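Local coordinates for hypothetical protein (Parabacteroides merdae, PDB 4OO3) that is of unconfirmed function but is probably an oxidoreductase that binds NAD or NADP in its Rossmann-fold domain, at residues Y79-G89 and Y104-I113; M121-E132 and L424-D435. All blocks are in the same frame, centred on the assembly; numbering follows the deposited sequence.

Interaction 1: Y79-G89 and Y104-I113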
# COMPACT_ATOMS: atom_id res chain seq x y z
N TYR A 79 -25.46 7.59 8.35
CA TYR A 79 -25.08 6.71 7.24
C TYR A 79 -24.68 5.29 7.70
O TYR A 79 -25.13 4.31 7.11
CB TYR A 79 -23.97 7.34 6.37
CG TYR A 79 -22.67 7.63 7.12
CD1 TYR A 79 -21.66 6.68 7.19
CD2 TYR A 79 -22.47 8.86 7.75
CE1 TYR A 79 -20.49 6.94 7.88
CE2 TYR A 79 -21.31 9.12 8.44
CZ TYR A 79 -20.32 8.16 8.50
OH TYR A 79 -19.17 8.44 9.18
N LEU A 80 -23.87 5.20 8.76
CA LEU A 80 -23.38 3.90 9.25
C LEU A 80 -24.53 3.09 9.84
O LEU A 80 -24.68 1.91 9.54
CB LEU A 80 -22.29 4.07 10.31
CG LEU A 80 -21.68 2.78 10.86
CD1 LEU A 80 -20.89 2.04 9.79
CD2 LEU A 80 -20.81 3.07 12.06
N GLU A 81 -25.30 3.75 10.69
CA GLU A 81 -26.49 3.17 11.29
C GLU A 81 -27.45 2.61 10.21
O GLU A 81 -27.98 1.51 10.38
CB GLU A 81 -27.16 4.24 12.16
CG GLU A 81 -28.48 3.89 12.82
CD GLU A 81 -29.01 5.05 13.66
OE1 GLU A 81 -28.30 5.46 14.60
OE2 GLU A 81 -30.11 5.55 13.37
N LYS A 82 -27.64 3.35 9.12
CA LYS A 82 -28.52 2.92 8.01
C LYS A 82 -27.95 1.72 7.25
O LYS A 82 -28.67 0.79 6.91
CB LYS A 82 -28.79 4.06 7.01
CG LYS A 82 -29.99 4.92 7.37
CD LYS A 82 -31.31 4.21 7.09
CE LYS A 82 -32.48 4.92 7.75
NZ LYS A 82 -32.76 6.25 7.13
N MSE A 83 -26.65 1.76 6.97
CA MSE A 83 -25.99 0.65 6.28
C MSE A 83 -26.15 -0.64 7.04
O MSE A 83 -26.51 -1.67 6.47
CB MSE A 83 -24.50 0.97 6.14
CG MSE A 83 -23.84 0.03 5.14
SE MSE A 83 -22.84 -1.35 6.12
CE MSE A 83 -21.17 -0.33 5.99
N LEU A 84 -25.89 -0.59 8.34
CA LEU A 84 -25.96 -1.78 9.17
C LEU A 84 -27.39 -2.28 9.27
O LEU A 84 -27.62 -3.48 9.29
CB LEU A 84 -25.39 -1.50 10.57
CG LEU A 84 -23.89 -1.20 10.58
CD1 LEU A 84 -23.45 -0.63 11.92
CD2 LEU A 84 -23.09 -2.44 10.24
N ALA A 85 -28.35 -1.35 9.30
CA ALA A 85 -29.77 -1.69 9.39
C ALA A 85 -30.31 -2.34 8.12
O ALA A 85 -31.10 -3.27 8.18
CB ALA A 85 -30.59 -0.45 9.71
N GLU A 86 -29.88 -1.82 6.98
CA GLU A 86 -30.42 -2.27 5.70
C GLU A 86 -29.72 -3.53 5.20
O GLU A 86 -30.34 -4.32 4.51
CB GLU A 86 -30.34 -1.14 4.67
CG GLU A 86 -31.25 0.03 5.05
CD GLU A 86 -31.28 1.15 4.03
OE1 GLU A 86 -30.42 1.20 3.12
OE2 GLU A 86 -32.20 1.99 4.16
N LYS A 87 -28.46 -3.72 5.58
CA LYS A 87 -27.65 -4.87 5.12
C LYS A 87 -27.93 -5.25 3.66
O LYS A 87 -28.30 -6.38 3.37
CB LYS A 87 -27.84 -6.09 6.03
CG LYS A 87 -27.41 -5.87 7.47
CD LYS A 87 -26.80 -7.12 8.11
CE LYS A 87 -27.17 -7.28 9.59
NZ LYS A 87 -27.04 -6.06 10.45
N LYS A 88 -27.73 -4.31 2.75
CA LYS A 88 -28.09 -4.51 1.35
C LYS A 88 -26.97 -5.14 0.52
O LYS A 88 -27.21 -5.54 -0.62
CB LYS A 88 -28.54 -3.19 0.73
CG LYS A 88 -30.01 -2.87 1.00
CD LYS A 88 -30.33 -1.43 0.63
CE LYS A 88 -31.80 -1.20 0.36
NZ LYS A 88 -32.03 0.18 -0.14
N GLY A 89 -25.77 -5.24 1.08
CA GLY A 89 -24.62 -5.80 0.37
C GLY A 89 -23.88 -6.83 1.19
O GLY A 89 -24.17 -7.01 2.37
N TYR A 104 -15.45 1.34 11.69
CA TYR A 104 -16.28 0.95 10.57
C TYR A 104 -16.09 -0.53 10.24
O TYR A 104 -17.06 -1.27 10.06
CB TYR A 104 -15.91 1.72 9.29
CG TYR A 104 -16.26 3.19 9.21
CD1 TYR A 104 -17.17 3.78 10.08
CD2 TYR A 104 -15.71 3.97 8.20
CE1 TYR A 104 -17.49 5.13 9.95
CE2 TYR A 104 -16.03 5.30 8.07
CZ TYR A 104 -16.92 5.88 8.94
OH TYR A 104 -17.21 7.21 8.79
N ILE A 105 -14.84 -0.94 10.11
CA ILE A 105 -14.51 -2.31 9.75
C ILE A 105 -15.07 -3.31 10.76
O ILE A 105 -15.66 -4.31 10.38
CB ILE A 105 -12.98 -2.51 9.58
CG1 ILE A 105 -12.51 -1.82 8.30
CG2 ILE A 105 -12.63 -4.00 9.54
CD1 ILE A 105 -11.01 -1.81 8.09
N LYS A 106 -14.89 -3.03 12.05
CA LYS A 106 -15.38 -3.94 13.08
C LYS A 106 -16.90 -4.16 12.99
O LYS A 106 -17.38 -5.30 12.99
CB LYS A 106 -15.01 -3.43 14.48
CG LYS A 106 -15.10 -4.50 15.55
CD LYS A 106 -15.38 -3.92 16.92
CE LYS A 106 -16.83 -3.51 17.08
NZ LYS A 106 -17.23 -3.49 18.52
N LYS A 107 -17.66 -3.07 12.90
CA LYS A 107 -19.12 -3.15 12.90
C LYS A 107 -19.65 -3.84 11.66
O LYS A 107 -20.68 -4.52 11.70
CB LYS A 107 -19.75 -1.77 13.03
CG LYS A 107 -19.32 -1.04 14.29
CD LYS A 107 -20.37 -0.04 14.73
CE LYS A 107 -21.51 -0.74 15.44
NZ LYS A 107 -22.61 0.20 15.74
N THR A 108 -18.93 -3.67 10.55
CA THR A 108 -19.31 -4.31 9.30
C THR A 108 -19.12 -5.82 9.38
O THR A 108 -19.98 -6.58 8.93
CB THR A 108 -18.52 -3.72 8.13
OG1 THR A 108 -18.75 -2.31 8.06
CG2 THR A 108 -18.94 -4.35 6.83
N LEU A 109 -18.00 -6.26 9.94
CA LEU A 109 -17.72 -7.69 10.07
C LEU A 109 -18.70 -8.38 11.03
O LEU A 109 -19.18 -9.48 10.74
CB LEU A 109 -16.28 -7.92 10.53
CG LEU A 109 -15.19 -7.50 9.54
CD1 LEU A 109 -13.86 -7.36 10.25
CD2 LEU A 109 -15.09 -8.49 8.39
N GLU A 110 -19.01 -7.73 12.15
CA GLU A 110 -20.07 -8.19 13.06
C GLU A 110 -21.38 -8.45 12.33
O GLU A 110 -22.14 -9.35 12.71
CB GLU A 110 -20.35 -7.15 14.13
CG GLU A 110 -19.30 -7.05 15.21
CD GLU A 110 -19.69 -6.05 16.29
OE1 GLU A 110 -20.27 -4.98 15.96
OE2 GLU A 110 -19.42 -6.34 17.47
N ALA A 111 -21.67 -7.66 11.30
CA ALA A 111 -22.90 -7.81 10.54
C ALA A 111 -22.80 -8.88 9.46
O ALA A 111 -23.74 -9.06 8.67
CB ALA A 111 -23.30 -6.47 9.93
N GLY A 112 -21.68 -9.60 9.41
CA GLY A 112 -21.50 -10.71 8.47
C GLY A 112 -21.13 -10.26 7.07
O GLY A 112 -21.29 -11.02 6.12
N ILE A 113 -20.63 -9.04 6.95
CA ILE A 113 -20.27 -8.44 5.66
C ILE A 113 -18.75 -8.46 5.46
O ILE A 113 -18.00 -7.96 6.30
CB ILE A 113 -20.80 -6.99 5.57
CG1 ILE A 113 -22.33 -7.00 5.68
CG2 ILE A 113 -20.35 -6.32 4.28
CD1 ILE A 113 -22.96 -5.63 5.84

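Interaction 2: M121-E132 and L424-D435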
# COMPACT_ATOMS: atom_id res chain seq x y z
N MSE A 121 -5.22 -0.12 7.73
CA MSE A 121 -6.38 -0.58 8.53
C MSE A 121 -6.25 -0.26 10.00
O MSE A 121 -7.21 -0.42 10.74
CB MSE A 121 -6.58 -2.09 8.33
CG MSE A 121 -6.94 -2.36 6.87
SE MSE A 121 -7.82 -4.11 6.70
CE MSE A 121 -6.24 -5.19 7.12
N ALA A 122 -5.07 0.17 10.42
CA ALA A 122 -4.88 0.72 11.77
C ALA A 122 -3.79 1.79 11.74
O ALA A 122 -2.79 1.61 11.03
CB ALA A 122 -4.51 -0.38 12.76
N ILE A 123 -3.99 2.87 12.50
CA ILE A 123 -3.07 4.02 12.53
C ILE A 123 -2.43 4.29 13.90
O ILE A 123 -1.72 5.29 14.07
CB ILE A 123 -3.77 5.32 12.07
CG1 ILE A 123 -4.89 5.73 13.03
CG2 ILE A 123 -4.31 5.16 10.66
CD1 ILE A 123 -5.53 7.06 12.69
N ASN A 124 -2.69 3.42 14.87
CA ASN A 124 -2.09 3.48 16.19
C ASN A 124 -2.36 2.19 16.97
O ASN A 124 -3.10 1.31 16.51
CB ASN A 124 -2.56 4.71 16.99
CG ASN A 124 -4.07 4.81 17.09
OD1 ASN A 124 -4.77 3.82 17.29
ND2 ASN A 124 -4.57 6.02 16.96
N SER A 125 -1.75 2.07 18.15
CA SER A 125 -1.84 0.85 18.95
C SER A 125 -3.26 0.54 19.41
O SER A 125 -3.64 -0.62 19.46
CB SER A 125 -0.91 0.93 20.16
OG SER A 125 0.43 0.86 19.69
N GLN A 126 -4.03 1.57 19.73
CA GLN A 126 -5.42 1.40 20.10
C GLN A 126 -6.19 0.77 18.93
O GLN A 126 -6.87 -0.24 19.11
CB GLN A 126 -6.05 2.74 20.49
CG GLN A 126 -7.54 2.68 20.81
CD GLN A 126 -8.12 4.04 21.13
OE1 GLN A 126 -8.05 4.51 22.27
NE2 GLN A 126 -8.72 4.69 20.13
N SER A 127 -6.05 1.35 17.74
CA SER A 127 -6.73 0.82 16.56
C SER A 127 -6.18 -0.55 16.14
O SER A 127 -6.93 -1.37 15.60
CB SER A 127 -6.70 1.82 15.39
OG SER A 127 -5.43 2.42 15.22
N PHE A 128 -4.89 -0.81 16.40
CA PHE A 128 -4.32 -2.13 16.15
C PHE A 128 -5.00 -3.22 16.98
O PHE A 128 -5.27 -4.31 16.47
CB PHE A 128 -2.81 -2.16 16.43
CG PHE A 128 -2.21 -3.54 16.31
CD1 PHE A 128 -2.04 -4.13 15.07
CD2 PHE A 128 -1.84 -4.26 17.44
CE1 PHE A 128 -1.49 -5.40 14.94
CE2 PHE A 128 -1.29 -5.53 17.32
CZ PHE A 128 -1.12 -6.10 16.07
N LYS A 129 -5.24 -2.93 18.25
CA LYS A 129 -5.96 -3.84 19.13
C LYS A 129 -7.35 -4.12 18.57
O LYS A 129 -7.79 -5.27 18.53
CB LYS A 129 -6.06 -3.26 20.55
CG LYS A 129 -6.12 -4.30 21.66
CD LYS A 129 -5.46 -3.79 22.94
CE LYS A 129 -5.19 -4.90 23.94
NZ LYS A 129 -6.40 -5.27 24.72
N LEU A 130 -8.02 -3.07 18.12
CA LEU A 130 -9.34 -3.20 17.48
C LEU A 130 -9.26 -4.05 16.20
O LEU A 130 -10.17 -4.83 15.90
CB LEU A 130 -9.92 -1.81 17.17
CG LEU A 130 -11.41 -1.72 16.85
CD1 LEU A 130 -12.25 -2.26 18.00
CD2 LEU A 130 -11.81 -0.29 16.51
N LEU A 131 -8.16 -3.92 15.45
CA LEU A 131 -7.98 -4.65 14.20
C LEU A 131 -7.76 -6.13 14.45
O LEU A 131 -8.15 -6.95 13.63
CB LEU A 131 -6.79 -4.09 13.41
CG LEU A 131 -6.48 -4.72 12.05
CD1 LEU A 131 -7.62 -4.48 11.07
CD2 LEU A 131 -5.19 -4.15 11.49
N GLU A 132 -7.12 -6.47 15.57
CA GLU A 132 -7.01 -7.86 15.99
C GLU A 132 -8.37 -8.48 16.25
O GLU A 132 -8.62 -9.61 15.85
CB GLU A 132 -6.16 -7.99 17.26
CG GLU A 132 -4.69 -7.72 17.05
CD GLU A 132 -3.91 -7.84 18.34
OE1 GLU A 132 -4.15 -7.03 19.26
OE2 GLU A 132 -3.09 -8.77 18.43
N LEU A 424 -1.32 -8.62 10.29
CA LEU A 424 -1.16 -8.25 11.69
C LEU A 424 0.29 -7.92 12.05
O LEU A 424 0.54 -6.94 12.74
CB LEU A 424 -1.68 -9.36 12.60
CG LEU A 424 -3.20 -9.48 12.69
CD1 LEU A 424 -3.56 -10.69 13.53
CD2 LEU A 424 -3.81 -8.21 13.27
N ALA A 425 1.25 -8.72 11.59
CA ALA A 425 2.67 -8.43 11.87
C ALA A 425 3.06 -7.08 11.29
O ALA A 425 3.81 -6.32 11.91
CB ALA A 425 3.57 -9.53 11.33
N LYS A 426 2.53 -6.79 10.11
CA LYS A 426 2.79 -5.55 9.40
C LYS A 426 2.30 -4.37 10.23
O LYS A 426 3.06 -3.43 10.48
CB LYS A 426 2.05 -5.58 8.07
CG LYS A 426 2.31 -4.42 7.14
CD LYS A 426 1.07 -4.02 6.35
CE LYS A 426 0.42 -5.19 5.64
NZ LYS A 426 -0.84 -4.84 4.96
N TYR A 427 1.03 -4.42 10.63
CA TYR A 427 0.42 -3.34 11.40
C TYR A 427 0.97 -3.25 12.82
O TYR A 427 1.03 -2.15 13.38
CB TYR A 427 -1.11 -3.47 11.40
CG TYR A 427 -1.72 -3.11 10.08
CD1 TYR A 427 -1.65 -1.81 9.60
CD2 TYR A 427 -2.36 -4.06 9.29
CE1 TYR A 427 -2.18 -1.47 8.37
CE2 TYR A 427 -2.90 -3.73 8.06
CZ TYR A 427 -2.80 -2.43 7.61
OH TYR A 427 -3.34 -2.07 6.40
N TYR A 428 1.38 -4.37 13.39
CA TYR A 428 2.10 -4.34 14.67
C TYR A 428 3.37 -3.51 14.51
O TYR A 428 3.67 -2.66 15.35
CB TYR A 428 2.46 -5.74 15.16
CG TYR A 428 3.32 -5.72 16.40
CD1 TYR A 428 2.77 -5.50 17.66
CD2 TYR A 428 4.70 -5.88 16.32
CE1 TYR A 428 3.56 -5.47 18.80
CE2 TYR A 428 5.50 -5.85 17.45
CZ TYR A 428 4.92 -5.64 18.69
OH TYR A 428 5.71 -5.60 19.82
N THR A 429 4.11 -3.77 13.43
CA THR A 429 5.35 -3.04 13.16
C THR A 429 5.10 -1.53 13.06
O THR A 429 5.77 -0.75 13.74
CB THR A 429 6.05 -3.56 11.88
OG1 THR A 429 6.17 -5.00 11.94
CG2 THR A 429 7.43 -2.96 11.74
N THR A 430 4.12 -1.12 12.25
CA THR A 430 3.90 0.32 12.03
C THR A 430 3.38 1.06 13.26
O THR A 430 3.89 2.13 13.59
CB THR A 430 2.95 0.59 10.86
OG1 THR A 430 1.70 -0.07 11.08
CG2 THR A 430 3.57 0.11 9.54
N THR A 431 2.36 0.50 13.92
CA THR A 431 1.77 1.18 15.08
C THR A 431 2.72 1.22 16.29
O THR A 431 2.73 2.19 17.04
CB THR A 431 0.43 0.55 15.48
OG1 THR A 431 0.60 -0.85 15.73
CG2 THR A 431 -0.60 0.75 14.37
N SER A 432 3.53 0.17 16.47
CA SER A 432 4.56 0.15 17.51
C SER A 432 5.63 1.21 17.29
O SER A 432 6.13 1.81 18.24
CB SER A 432 5.23 -1.23 17.59
OG SER A 432 4.31 -2.20 18.04
N ALA A 433 5.97 1.45 16.02
CA ALA A 433 6.95 2.46 15.66
C ALA A 433 6.44 3.86 15.98
O ALA A 433 7.20 4.72 16.43
CB ALA A 433 7.32 2.34 14.19
N LEU A 434 5.14 4.09 15.76
CA LEU A 434 4.55 5.38 16.10
C LEU A 434 4.75 5.69 17.58
O LEU A 434 5.12 6.80 17.94
CB LEU A 434 3.06 5.41 15.76
CG LEU A 434 2.32 6.71 16.09
CD1 LEU A 434 2.90 7.88 15.32
CD2 LEU A 434 0.83 6.56 15.80
N ASP A 435 4.49 4.71 18.43
CA ASP A 435 4.67 4.85 19.88
C ASP A 435 6.12 5.11 20.28
O ASP A 435 6.40 5.99 21.09
CB ASP A 435 4.14 3.61 20.61
CG ASP A 435 2.62 3.52 20.59
OD1 ASP A 435 1.96 4.53 20.27
OD2 ASP A 435 2.09 2.43 20.89
O HOH W 1 -0.21 1.22 9.94
O HOH W 2 0.86 -1.50 18.33

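Interaction 1: Y79-G89 and Y104-I113
Leu-84 and Lys-107 face each other where the helices run side by side. The CD2 methyl of Leu-84 lies 3.5 Å from the backbone O of Lys-107. Leu-84 CD2 also rests on Ala-111 CB, 4.0 Å away. Leu-84 gets there because its CG sits anti to the carbonyl carbon (chi1 -66°), which swings the branch across the gap. Deeper in the interface, Met-83 is a selenomethionine bent at chi2 and chi3. Met-83 CE comes 3.7 Å from Thr-108 OG1, and its selenium packs against the CD1 of Ile-113. Thr-108 OG1 donates to Tyr-104 O from above the carbonyl plane.

These helices are connections of the Rossmann fold. Helix 79-86 leads into strand 91-94 and helix 98-110 into strand 114-117, both of the parallel sheet. Their short segments run nearly parallel, at 18°, with axes 10.6 Å apart at closest approach. The buried side rests on the sheet: Met-83, Thr-108 and Ile-113 all touch Met-92.

At the N-terminal end of helix 79-86, the hydroxyls of Tyr-79 and Tyr-104 meet, each near the plane of the other ring. The distance from Tyr-79 OH to Tyr-104 OH is modelled as 2.3 Å, too short to be taken literally. Tyr-104 OH also bonds to Asp-18.

The outer side is looser. Lys-107 lays its CD beside the CD2 of Leu-80, 4.1 Å away. The exposed Lys-87 curls back, and its NZ donates to Leu-84 O at 2.9 Å. Its aliphatic part thereby lies along Ala-111, next to Gly-112, whose positive phi closes the helix in a Schellman motif.

Interaction 2: M121-E132 and L424-D435
Leu-424 meets Phe-128 and Glu-132 with one methyl, CD2, which lies 3.9 Å from the CG of Glu-132. The backbone O of Leu-424 approaches the Phe-128 ring at its edge.

Tyr-427 comes next and is covered more than any other residue of the contact. Its CB sits at the edge of the Phe-128 ring, and Tyr-427 CD2 touches Leu-131 CD2 at 3.6 Å. Its CG is anti to the carbonyl carbon (chi1 -73°), which sends the ring toward the loop before helix 125-132. There Tyr-427 OH accepts a nearly straight bond from the N of Met-121, a selenomethionine, at 3.0 Å and 168°. Asp-147 also bonds this hydroxyl.

The Phe-128 ring lies between the two helices: Tyr-428 CA covers one face and Glu-132 CG, from the same helix as Phe-128, the opposite one. Tyr-239 adds an edge-to-face contact to the same ring and stacks on Tyr-428. Thr-430 OG1 donates to a water that in turn donates to the O of Ala-122.

Thr-431 fits closely against the helix start. Thr-431 CG2 is 3.3 Å from the O of Asn-124, the N-cap residue, whose OD1 accepts from the N of Ser-127. A second water donates to both Thr-431 OG1 and Ser-125 OG. Leu-434 places CD2 against the O of Ile-123. Asp-435 ends the contact: its OD2 accepts from Ser-125 OG at 2.6 Å, from above the carboxylate plane.

The helical segments 125-132 and 424-435 run nearly antiparallel, at 161°, and join the Rossmann domain to the C-terminal domain. The chemistry is mixed. Apolar packing around Phe-128 is flanked by directional hydrogen bonds, direct and water-mediated, consistent with a defined relative placement of the domains.

Overall arrangement
Interaction 1 lies within the Rossmann domain, while interaction 2 joins that domain to the C-terminal one. Their centres are about 23 Å apart. Interaction 1 is also further from the centre of the chain, about 25 Å against about 15 Å. Helix 98-110 bridges them, since it packs against helix 79-86 in interaction 1 and also touches segment 121-132. Lys-106 CD lies 3.7 Å from Leu-130 CD1, and Ile-105 CD1 lies 4.2 Å from the selenium of Met-121. Packing thus runs continuously from helix 79-86 through 98-110 and 125-140 to 419-439. In Rossmann domains the dinucleotide binds at the C-terminal edge of the parallel strands, so a site here would probably lie there.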